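Local coordinates for pyruvate kinase (Pseudomonas aeruginosa, PDB 6QXL), which probably transfers the phosphoryl group of phosphoenolpyruvate to ADP, the last step of glycolysis, as a homotetramer that binds glucose-6-phosphate away from its magnesium site, at residues 377-387 with 400-411; 1-9 with 415-423. All coordinates share one frame; numbering follows the deposited sequence.

Interaction 1: 377-387 with 400-411; sequences IKAIICLTESG and VPIYAYSPHRET. With G6P (6-O-phosphono-alpha-D-glucopyranose), chain M.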
loop_
_atom_site.group_PDB
_atom_site.type_symbol
_atom_site.label_atom_id
_atom_site.label_comp_id
_atom_site.label_asym_id
_atom_site.label_seq_id
_atom_site.Cartn_x
_atom_site.Cartn_y
_atom_site.Cartn_z
ATOM N N ILE A 377 -9.365 12.496 -22.063
ATOM C CA ILE A 377 -8.143 12.838 -22.763
ATOM C C ILE A 377 -7.697 11.669 -23.634
ATOM O O ILE A 377 -7.473 10.593 -23.130
ATOM C CB ILE A 377 -7.036 13.253 -21.796
ATOM C CG1 ILE A 377 -7.391 14.612 -21.209
ATOM C CG2 ILE A 377 -5.682 13.320 -22.504
ATOM C CD1 ILE A 377 -6.661 14.928 -19.920
ATOM N N LYS A 378 -7.576 11.916 -24.935
ATOM C CA LYS A 378 -7.250 10.891 -25.897
ATOM C C LYS A 378 -5.867 11.049 -26.493
ATOM O O LYS A 378 -5.427 10.169 -27.239
ATOM C CB LYS A 378 -8.282 10.885 -27.030
ATOM C CG LYS A 378 -9.722 10.670 -26.582
ATOM C CD LYS A 378 -9.986 9.299 -25.974
ATOM C CE LYS A 378 -11.460 9.190 -25.636
ATOM N NZ LYS A 378 -11.696 8.094 -24.679
ATOM N N ALA A 379 -5.187 12.150 -26.208
ATOM C CA ALA A 379 -3.846 12.353 -26.735
ATOM C C ALA A 379 -3.131 13.467 -26.016
ATOM O O ALA A 379 -3.756 14.292 -25.387
ATOM C CB ALA A 379 -3.890 12.647 -28.234
ATOM N N ILE A 380 -1.810 13.464 -26.111
ATOM C CA ILE A 380 -0.985 14.521 -25.573
ATOM C C ILE A 380 -0.183 15.137 -26.692
ATOM O O ILE A 380 0.602 14.460 -27.339
ATOM C CB ILE A 380 -0.027 13.991 -24.502
ATOM C CG1 ILE A 380 -0.837 13.399 -23.336
ATOM C CG2 ILE A 380 0.938 15.092 -24.064
ATOM C CD1 ILE A 380 -0.006 12.936 -22.199
ATOM N N ILE A 381 -0.401 16.434 -26.927
ATOM C CA ILE A 381 0.304 17.217 -27.930
ATOM C C ILE A 381 1.447 17.885 -27.197
ATOM O O ILE A 381 1.252 18.840 -26.451
ATOM C CB ILE A 381 -0.636 18.240 -28.578
ATOM C CG1 ILE A 381 -1.706 17.500 -29.381
ATOM C CG2 ILE A 381 0.120 19.202 -29.491
ATOM C CD1 ILE A 381 -2.770 18.417 -29.968
ATOM N N CYS A 382 2.649 17.381 -27.413
ATOM C CA CYS A 382 3.815 17.915 -26.742
ATOM C C CYS A 382 4.675 18.656 -27.760
ATOM O O CYS A 382 5.368 18.040 -28.566
ATOM C CB CYS A 382 4.580 16.790 -26.069
ATOM S SG CYS A 382 6.050 17.394 -25.240
ATOM N N LEU A 383 4.617 19.983 -27.728
ATOM C CA LEU A 383 5.464 20.798 -28.582
ATOM C C LEU A 383 6.847 20.768 -27.991
ATOM O O LEU A 383 7.050 21.234 -26.878
ATOM C CB LEU A 383 4.961 22.235 -28.679
ATOM C CG LEU A 383 3.510 22.474 -29.048
ATOM C CD1 LEU A 383 3.349 23.967 -29.378
ATOM C CD2 LEU A 383 3.014 21.598 -30.185
ATOM N N THR A 384 7.802 20.228 -28.739
ATOM C CA THR A 384 9.140 20.037 -28.223
ATOM C C THR A 384 10.183 20.369 -29.271
ATOM O O THR A 384 10.002 20.108 -30.453
ATOM C CB THR A 384 9.340 18.587 -27.699
ATOM O OG1 THR A 384 10.695 18.411 -27.225
ATOM C CG2 THR A 384 9.003 17.556 -28.784
ATOM N N GLU A 385 11.299 20.892 -28.796
ATOM C CA GLU A 385 12.417 21.273 -29.625
ATOM C C GLU A 385 13.366 20.087 -29.788
ATOM O O GLU A 385 13.678 19.701 -30.913
ATOM C CB GLU A 385 13.123 22.501 -29.036
ATOM C CG GLU A 385 13.843 23.422 -29.993
ATOM C CD GLU A 385 12.910 24.191 -30.986
ATOM O OE1 GLU A 385 11.678 24.016 -31.015
ATOM O OE2 GLU A 385 13.420 24.968 -31.811
ATOM N N SER A 386 13.799 19.510 -28.674
ATOM C CA SER A 386 14.796 18.452 -28.668
ATOM C C SER A 386 14.269 17.071 -28.317
ATOM O O SER A 386 15.026 16.106 -28.332
ATOM C CB SER A 386 15.917 18.808 -27.695
ATOM O OG SER A 386 15.516 18.580 -26.353
ATOM N N GLY A 387 12.991 16.969 -27.975
ATOM C CA GLY A 387 12.398 15.697 -27.527
ATOM C C GLY A 387 12.519 15.407 -26.033
ATOM O O GLY A 387 12.035 14.384 -25.578
ATOM N N VAL A 400 -1.945 6.390 -22.915
ATOM C CA VAL A 400 -2.328 7.551 -23.703
ATOM C C VAL A 400 -1.252 7.847 -24.757
ATOM O O VAL A 400 -0.066 7.859 -24.429
ATOM C CB VAL A 400 -2.527 8.794 -22.813
ATOM C CG1 VAL A 400 -1.191 9.401 -22.330
ATOM C CG2 VAL A 400 -3.307 9.861 -23.584
ATOM N N PRO A 401 -1.646 8.086 -26.018
ATOM C CA PRO A 401 -0.647 8.443 -27.038
ATOM C C PRO A 401 0.045 9.762 -26.781
ATOM O O PRO A 401 -0.615 10.763 -26.515
ATOM C CB PRO A 401 -1.475 8.531 -28.308
ATOM C CG PRO A 401 -2.708 7.747 -28.047
ATOM C CD PRO A 401 -2.978 7.848 -26.597
ATOM N N ILE A 402 1.367 9.745 -26.822
ATOM C CA ILE A 402 2.184 10.937 -26.685
ATOM C C ILE A 402 2.711 11.338 -28.064
ATOM O O ILE A 402 3.441 10.585 -28.709
ATOM C CB ILE A 402 3.368 10.662 -25.751
ATOM C CG1 ILE A 402 2.851 10.223 -24.381
ATOM C CG2 ILE A 402 4.273 11.891 -25.655
ATOM C CD1 ILE A 402 3.917 9.733 -23.434
ATOM N N TYR A 403 2.337 12.529 -28.523
ATOM C CA TYR A 403 2.786 13.039 -29.826
ATOM C C TYR A 403 3.844 14.105 -29.660
ATOM O O TYR A 403 3.582 15.124 -29.043
ATOM C CB TYR A 403 1.605 13.563 -30.588
ATOM C CG TYR A 403 0.641 12.475 -30.951
ATOM C CD1 TYR A 403 0.872 11.652 -32.043
ATOM C CD2 TYR A 403 -0.497 12.247 -30.198
ATOM C CE1 TYR A 403 -0.016 10.636 -32.374
ATOM C CE2 TYR A 403 -1.392 11.239 -30.552
ATOM C CZ TYR A 403 -1.128 10.448 -31.634
ATOM O OH TYR A 403 -2.001 9.465 -31.955
ATOM N N ALA A 404 5.040 13.847 -30.179
ATOM C CA ALA A 404 6.131 14.821 -30.167
ATOM C C ALA A 404 6.042 15.681 -31.445
ATOM O O ALA A 404 6.341 15.205 -32.554
ATOM C CB ALA A 404 7.473 14.106 -30.091
ATOM N N TYR A 405 5.591 16.923 -31.263
ATOM C CA TYR A 405 5.524 17.927 -32.319
ATOM C C TYR A 405 6.857 18.661 -32.375
ATOM O O TYR A 405 7.247 19.345 -31.416
ATOM C CB TYR A 405 4.395 18.917 -32.052
ATOM C CG TYR A 405 2.991 18.398 -32.337
ATOM C CD1 TYR A 405 2.502 17.252 -31.737
ATOM C CD2 TYR A 405 2.144 19.089 -33.166
ATOM C CE1 TYR A 405 1.205 16.806 -31.995
ATOM C CE2 TYR A 405 0.853 18.631 -33.439
ATOM C CZ TYR A 405 0.393 17.500 -32.838
ATOM O OH TYR A 405 -0.888 17.056 -33.090
ATOM N N SER A 406 7.569 18.513 -33.483
ATOM C CA SER A 406 8.845 19.176 -33.627
ATOM C C SER A 406 9.085 19.545 -35.081
ATOM O O SER A 406 8.608 18.870 -35.995
ATOM C CB SER A 406 9.969 18.294 -33.112
ATOM O OG SER A 406 11.152 19.043 -32.899
ATOM N N PRO A 407 9.793 20.646 -35.307
ATOM C CA PRO A 407 10.166 20.981 -36.667
ATOM C C PRO A 407 11.453 20.276 -37.108
ATOM O O PRO A 407 11.642 20.072 -38.293
ATOM C CB PRO A 407 10.363 22.489 -36.590
ATOM C CG PRO A 407 10.864 22.724 -35.191
ATOM C CD PRO A 407 10.152 21.714 -34.353
ATOM N N HIS A 408 12.299 19.882 -36.161
ATOM C CA HIS A 408 13.622 19.366 -36.462
ATOM C C HIS A 408 13.622 17.876 -36.804
ATOM O O HIS A 408 12.892 17.101 -36.216
ATOM C CB HIS A 408 14.586 19.613 -35.323
ATOM C CG HIS A 408 14.595 21.030 -34.832
ATOM N ND1 HIS A 408 14.279 22.104 -35.634
ATOM C CD2 HIS A 408 14.862 21.537 -33.608
ATOM C CE1 HIS A 408 14.357 23.211 -34.926
ATOM N NE2 HIS A 408 14.695 22.895 -33.694
ATOM N N ARG A 409 14.468 17.489 -37.765
ATOM C CA ARG A 409 14.585 16.090 -38.163
ATOM C C ARG A 409 15.291 15.267 -37.093
ATOM O O ARG A 409 14.887 14.150 -36.816
ATOM C CB ARG A 409 15.294 15.954 -39.500
ATOM C CG ARG A 409 15.375 14.532 -40.095
ATOM C CD ARG A 409 16.736 14.160 -40.680
ATOM N NE ARG A 409 17.930 14.435 -39.847
ATOM C CZ ARG A 409 18.556 13.582 -39.036
ATOM N NH1 ARG A 409 18.114 12.318 -38.875
ATOM N NH2 ARG A 409 19.657 14.058 -38.389
ATOM N N GLU A 410 16.324 15.842 -36.499
ATOM C CA GLU A 410 17.056 15.230 -35.383
ATOM C C GLU A 410 16.070 14.733 -34.306
ATOM O O GLU A 410 16.152 13.588 -33.864
ATOM C CB GLU A 410 18.019 16.269 -34.804
ATOM C CG GLU A 410 19.060 15.836 -33.846
ATOM C CD GLU A 410 19.834 17.036 -33.228
ATOM O OE1 GLU A 410 19.773 18.181 -33.742
ATOM O OE2 GLU A 410 20.516 16.802 -32.185
ATOM N N THR A 411 15.115 15.578 -33.954
ATOM C CA THR A 411 14.139 15.255 -32.929
ATOM C C THR A 411 13.099 14.285 -33.451
ATOM O O THR A 411 12.725 13.344 -32.755
ATOM C CB THR A 411 13.477 16.553 -32.400
ATOM O OG1 THR A 411 14.504 17.398 -31.862
ATOM C CG2 THR A 411 12.440 16.275 -31.352
HETATM C C1 G6P M . 8.241 24.046 -26.874
HETATM C C2 G6P M . 8.747 25.332 -27.495
HETATM C C3 G6P M . 9.491 26.003 -26.347
HETATM C C4 G6P M . 10.156 25.051 -25.370
HETATM C C5 G6P M . 10.519 23.833 -26.203
HETATM C C6 G6P M . 11.412 22.898 -25.407
HETATM O O1 G6P M . 7.239 23.629 -27.790
HETATM O O2 G6P M . 9.537 25.118 -28.694
HETATM O O3 G6P M . 8.426 26.608 -25.661
HETATM O O4 G6P M . 11.254 25.687 -24.666
HETATM O O5 G6P M . 9.345 23.162 -26.657
HETATM O O6 G6P M . 11.285 21.528 -25.742
HETATM P P G6P M . 12.302 20.417 -25.078
HETATM O O1P G6P M . 13.469 20.264 -26.023
HETATM O O2P G6P M . 11.177 19.410 -25.159
HETATM O O3P G6P M . 12.961 20.830 -23.737
#

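Interaction 2: 1-9 with 415-423; sequences MSVRRTKIV and VAMFRGVET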
loop_
_atom_site.group_PDB
_atom_site.type_symbol
_atom_site.label_atom_id
_atom_site.label_comp_id
_atom_site.label_asym_id
_atom_site.label_seq_id
_atom_site.Cartn_x
_atom_site.Cartn_y
_atom_site.Cartn_z
ATOM N N MET A 1 -7.464 -3.484 -31.903
ATOM C CA MET A 1 -6.229 -3.240 -31.107
ATOM C C MET A 1 -5.724 -1.807 -31.236
ATOM O O MET A 1 -5.982 -1.124 -32.241
ATOM C CB MET A 1 -5.077 -4.262 -31.479
ATOM C CG MET A 1 -5.340 -5.734 -31.264
ATOM S SD MET A 1 -4.750 -6.809 -29.852
ATOM C CE MET A 1 -3.133 -7.381 -30.335
ATOM N N SER A 2 -4.986 -1.330 -30.237
ATOM C CA SER A 2 -4.408 0.021 -30.260
ATOM C C SER A 2 -3.052 0.028 -30.956
ATOM O O SER A 2 -2.391 -1.013 -31.140
ATOM C CB SER A 2 -4.227 0.554 -28.850
ATOM O OG SER A 2 -5.396 0.442 -28.081
ATOM N N VAL A 3 -2.619 1.211 -31.329
ATOM C CA VAL A 3 -1.305 1.371 -31.889
ATOM C C VAL A 3 -0.248 0.892 -30.908
ATOM O O VAL A 3 -0.269 1.221 -29.728
ATOM C CB VAL A 3 -1.068 2.834 -32.343
ATOM C CG1 VAL A 3 -1.552 3.924 -31.370
ATOM C CG2 VAL A 3 0.374 3.119 -32.762
ATOM N N ARG A 4 0.668 0.070 -31.405
ATOM C CA ARG A 4 1.749 -0.470 -30.582
ATOM C C ARG A 4 2.574 0.671 -29.995
ATOM O O ARG A 4 2.872 1.635 -30.671
ATOM C CB ARG A 4 2.652 -1.381 -31.406
ATOM C CG ARG A 4 4.015 -1.690 -30.791
ATOM C CD ARG A 4 4.717 -2.762 -31.606
ATOM N NE ARG A 4 4.859 -2.390 -33.005
ATOM C CZ ARG A 4 5.861 -1.689 -33.513
ATOM N NH1 ARG A 4 6.869 -1.249 -32.764
ATOM N NH2 ARG A 4 5.875 -1.437 -34.827
ATOM N N ARG A 5 2.942 0.528 -28.733
ATOM C CA ARG A 5 3.735 1.507 -28.023
ATOM C C ARG A 5 5.190 1.127 -27.870
ATOM O O ARG A 5 6.062 1.995 -27.886
ATOM C CB ARG A 5 3.139 1.749 -26.639
ATOM C CG ARG A 5 1.700 2.284 -26.668
ATOM C CD ARG A 5 1.138 2.351 -25.227
ATOM N NE ARG A 5 1.747 3.393 -24.402
ATOM C CZ ARG A 5 1.459 4.687 -24.486
ATOM N NH1 ARG A 5 0.583 5.143 -25.367
ATOM N NH2 ARG A 5 2.064 5.560 -23.686
ATOM N N THR A 6 5.474 -0.160 -27.685
ATOM C CA THR A 6 6.853 -0.610 -27.518
ATOM C C THR A 6 7.544 -0.565 -28.867
ATOM O O THR A 6 6.953 -0.947 -29.882
ATOM C CB THR A 6 6.890 -2.028 -26.913
ATOM O OG1 THR A 6 6.133 -2.031 -25.692
ATOM C CG2 THR A 6 8.312 -2.450 -26.620
ATOM N N LYS A 7 8.787 -0.101 -28.882
ATOM C CA LYS A 7 9.477 0.138 -30.144
ATOM C C LYS A 7 10.367 -1.034 -30.504
ATOM O O LYS A 7 10.819 -1.765 -29.641
ATOM C CB LYS A 7 10.272 1.435 -30.082
ATOM C CG LYS A 7 9.429 2.652 -29.727
ATOM C CD LYS A 7 8.272 2.888 -30.718
ATOM C CE LYS A 7 7.493 4.163 -30.391
ATOM N NZ LYS A 7 8.353 5.390 -30.478
ATOM N N ILE A 8 10.597 -1.206 -31.808
ATOM C CA ILE A 8 11.345 -2.343 -32.342
ATOM C C ILE A 8 12.635 -1.880 -32.997
ATOM O O ILE A 8 12.608 -1.080 -33.922
ATOM C CB ILE A 8 10.510 -3.120 -33.361
ATOM C CG1 ILE A 8 9.308 -3.776 -32.655
ATOM C CG2 ILE A 8 11.379 -4.171 -34.050
ATOM C CD1 ILE A 8 8.288 -4.458 -33.574
ATOM N N VAL A 9 13.756 -2.395 -32.511
ATOM C CA VAL A 9 15.056 -2.170 -33.122
ATOM C C VAL A 9 15.427 -3.393 -33.952
ATOM O O VAL A 9 15.451 -4.511 -33.434
ATOM C CB VAL A 9 16.133 -1.968 -32.067
ATOM C CG1 VAL A 9 17.471 -1.676 -32.726
ATOM C CG2 VAL A 9 15.729 -0.854 -31.122
ATOM N N VAL A 415 12.832 10.454 -31.177
ATOM C CA VAL A 415 11.720 9.950 -30.382
ATOM C C VAL A 415 11.175 8.622 -30.899
ATOM O O VAL A 415 10.354 8.005 -30.239
ATOM C CB VAL A 415 10.599 10.987 -30.242
ATOM C CG1 VAL A 415 11.149 12.272 -29.671
ATOM C CG2 VAL A 415 9.904 11.244 -31.570
ATOM N N ALA A 416 11.647 8.161 -32.050
ATOM C CA ALA A 416 11.217 6.861 -32.555
ATOM C C ALA A 416 11.529 5.703 -31.591
ATOM O O ALA A 416 10.822 4.712 -31.584
ATOM C CB ALA A 416 11.820 6.592 -33.927
ATOM N N MET A 417 12.563 5.848 -30.782
ATOM C CA MET A 417 12.875 4.854 -29.778
ATOM C C MET A 417 12.145 5.027 -28.434
ATOM O O MET A 417 12.289 4.175 -27.567
ATOM C CB MET A 417 14.379 4.813 -29.516
ATOM C CG MET A 417 14.915 3.424 -29.146
ATOM S SD MET A 417 16.659 3.561 -28.715
ATOM C CE MET A 417 17.381 3.426 -30.300
ATOM N N PHE A 418 11.357 6.088 -28.258
ATOM C CA PHE A 418 10.674 6.351 -26.993
ATOM C C PHE A 418 9.357 5.579 -26.953
ATOM O O PHE A 418 8.524 5.722 -27.838
ATOM C CB PHE A 418 10.345 7.838 -26.829
ATOM C CG PHE A 418 11.531 8.766 -26.727
ATOM C CD1 PHE A 418 12.839 8.336 -26.853
ATOM C CD2 PHE A 418 11.306 10.115 -26.511
ATOM C CE1 PHE A 418 13.897 9.227 -26.751
ATOM C CE2 PHE A 418 12.357 11.015 -26.421
ATOM C CZ PHE A 418 13.660 10.564 -26.538
ATOM N N ARG A 419 9.135 4.804 -25.906
ATOM C CA ARG A 419 7.914 4.040 -25.818
ATOM C C ARG A 419 6.684 4.953 -25.794
ATOM O O ARG A 419 6.613 5.875 -24.993
ATOM C CB ARG A 419 7.900 3.157 -24.567
ATOM C CG ARG A 419 6.628 2.321 -24.420
ATOM C CD ARG A 419 6.801 1.289 -23.343
ATOM N NE ARG A 419 5.542 0.601 -23.027
ATOM C CZ ARG A 419 5.456 -0.620 -22.513
ATOM N NH1 ARG A 419 6.562 -1.313 -22.263
ATOM N NH2 ARG A 419 4.271 -1.150 -22.264
ATOM N N GLY A 420 5.718 4.661 -26.663
ATOM C CA GLY A 420 4.437 5.348 -26.679
ATOM C C GLY A 420 4.440 6.707 -27.397
ATOM O O GLY A 420 3.404 7.362 -27.429
ATOM N N VAL A 421 5.572 7.130 -27.957
ATOM C CA VAL A 421 5.690 8.436 -28.571
ATOM C C VAL A 421 5.655 8.323 -30.107
ATOM O O VAL A 421 6.340 7.487 -30.676
ATOM C CB VAL A 421 6.997 9.118 -28.160
ATOM C CG1 VAL A 421 7.083 10.521 -28.751
ATOM C CG2 VAL A 421 7.098 9.159 -26.651
ATOM N N GLU A 422 4.844 9.154 -30.750
ATOM C CA GLU A 422 4.814 9.257 -32.203
ATOM C C GLU A 422 5.248 10.656 -32.618
ATOM O O GLU A 422 4.988 11.634 -31.918
ATOM C CB GLU A 422 3.416 8.959 -32.744
ATOM C CG GLU A 422 2.970 7.496 -32.615
ATOM C CD GLU A 422 1.460 7.243 -32.711
ATOM O OE1 GLU A 422 0.938 7.524 -33.809
ATOM O OE2 GLU A 422 0.848 6.700 -31.742
ATOM N N THR A 423 5.922 10.756 -33.754
ATOM C CA THR A 423 6.345 12.053 -34.269
ATOM C C THR A 423 5.253 12.677 -35.130
ATOM O O THR A 423 4.640 12.003 -35.972
ATOM C CB THR A 423 7.571 11.918 -35.148
ATOM O OG1 THR A 423 8.609 11.279 -34.416
ATOM C CG2 THR A 423 8.060 13.255 -35.547
#

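Interaction 1: 377-387 with 400-411
I380 N to P401 O, Y403 N to I380 O, C382 N to Y403 O, Y405 N to C382 O and T384 N to Y405 O join strands 377-383 and 402-406 in parallel register. The bond from T384 is almost straight, 177° at the hydrogen.

Apolar contacts lie on both faces. I381 CG2 sits over the centre of the Y405 ring, 3.7 Å from the centroid, a CH-pi contact; with CG1 beside the backbone N (chi1 -66°), CG2 stands opposite that N. L383 CD2 reaches Y405 CB at 3.5 Å, while Y405 OH bonds to A440 O in helix 436-446. A379 CB meets the edge of the Y403 ring. On the face of I380 and C382, I380 CD1 and V400 CG1 touch at 3.7 Å.

Helix 388-394 links the strands into a beta-alpha-beta unit of the C-terminal alpha/beta domain, and the effector sits where strand 377-383 ends. S386 holds G6P O1P twice, through N at 2.8 Å and OG at 2.7 Å; E385 N donates to G6P O6 at 3.1 Å.

Side chains from 400-411 bond to carbonyls of this loop: S406 OG donates to T384 O at 2.9 Å, T411 OG1 to E385 O. H408 NE2 adds a weak bond to E385 OE2, imidazole and carboxylate planes 79° apart. T384 OG1 accepts from G387 N in an ST motif.

Interaction 2: 1-9 with 415-423
One face of the R5 guanidinium is covered by G420, whose CA stands 3.7 Å from the plane, over its centre; NH2 of the same group bonds to V400 O. R419 offers a face of its own guanidinium to T6, with OG1 3.5 Å above the centre. That hydroxyl bonds instead to E340, and R419 NH1 bonds to the carbonyls of V306 and T310. The R419 chain is extended from CG to NE, with CG turned away from the backbone N (chi1 -180°), which brings the guanidinium face to T6 OG1. Farther out, V3 CG1 meets the E422 carboxylate at OE2, 3.7 Å away.

The segments join two domains of the pyruvate kinase fold, the barrel and the C-terminal alpha/beta domain: 1-9 leads into strand 7-11, first of the eight in the TIM barrel, and 415-423 runs through a type II beta turn, F418 to V421, into an outermost strand of the C-terminal sheet. G420 takes the positive phi of that turn, and its N donates to R5 O at 3.0 Å.

K7 reaches into the turn. Bends at chi2 (-58°) and chi4 (62°) curl its chain past A416 O and bring NZ among three carbonyls: F418 O at 2.7 Å, A416 O at 2.8 Å and V421 O at 2.9 Å. NZ lies in the carbonyl plane of V421 but above those of F418 and A416. F418 O also accepts V421 N, from the opposite face of its plane. Three buried carbonyls around one ammonium would be expected to favour its charged form.

Both contacts are largely buried, and they meet in one sheet: strand 402-406 of interaction 1 pairs with strand 421-425, which starts in interaction 2, through A404 N to E422 O and I402 O to E422 N, both probable hydrogen bonds. Interaction 1 stays inside the C-terminal domain, joining strands close in sequence by regular backbone bonds and apolar faces, with polar groups gathered at the effector end. Interaction 2 crosses between domains and joins segments some 400 residues apart, largely through a lysine gripping carbonyls and arginine guanidinium faces packed against their neighbours. Its more exposed fringe is V3 with E422; those of interaction 1 are K378 and H408, at opposite ends of the pair.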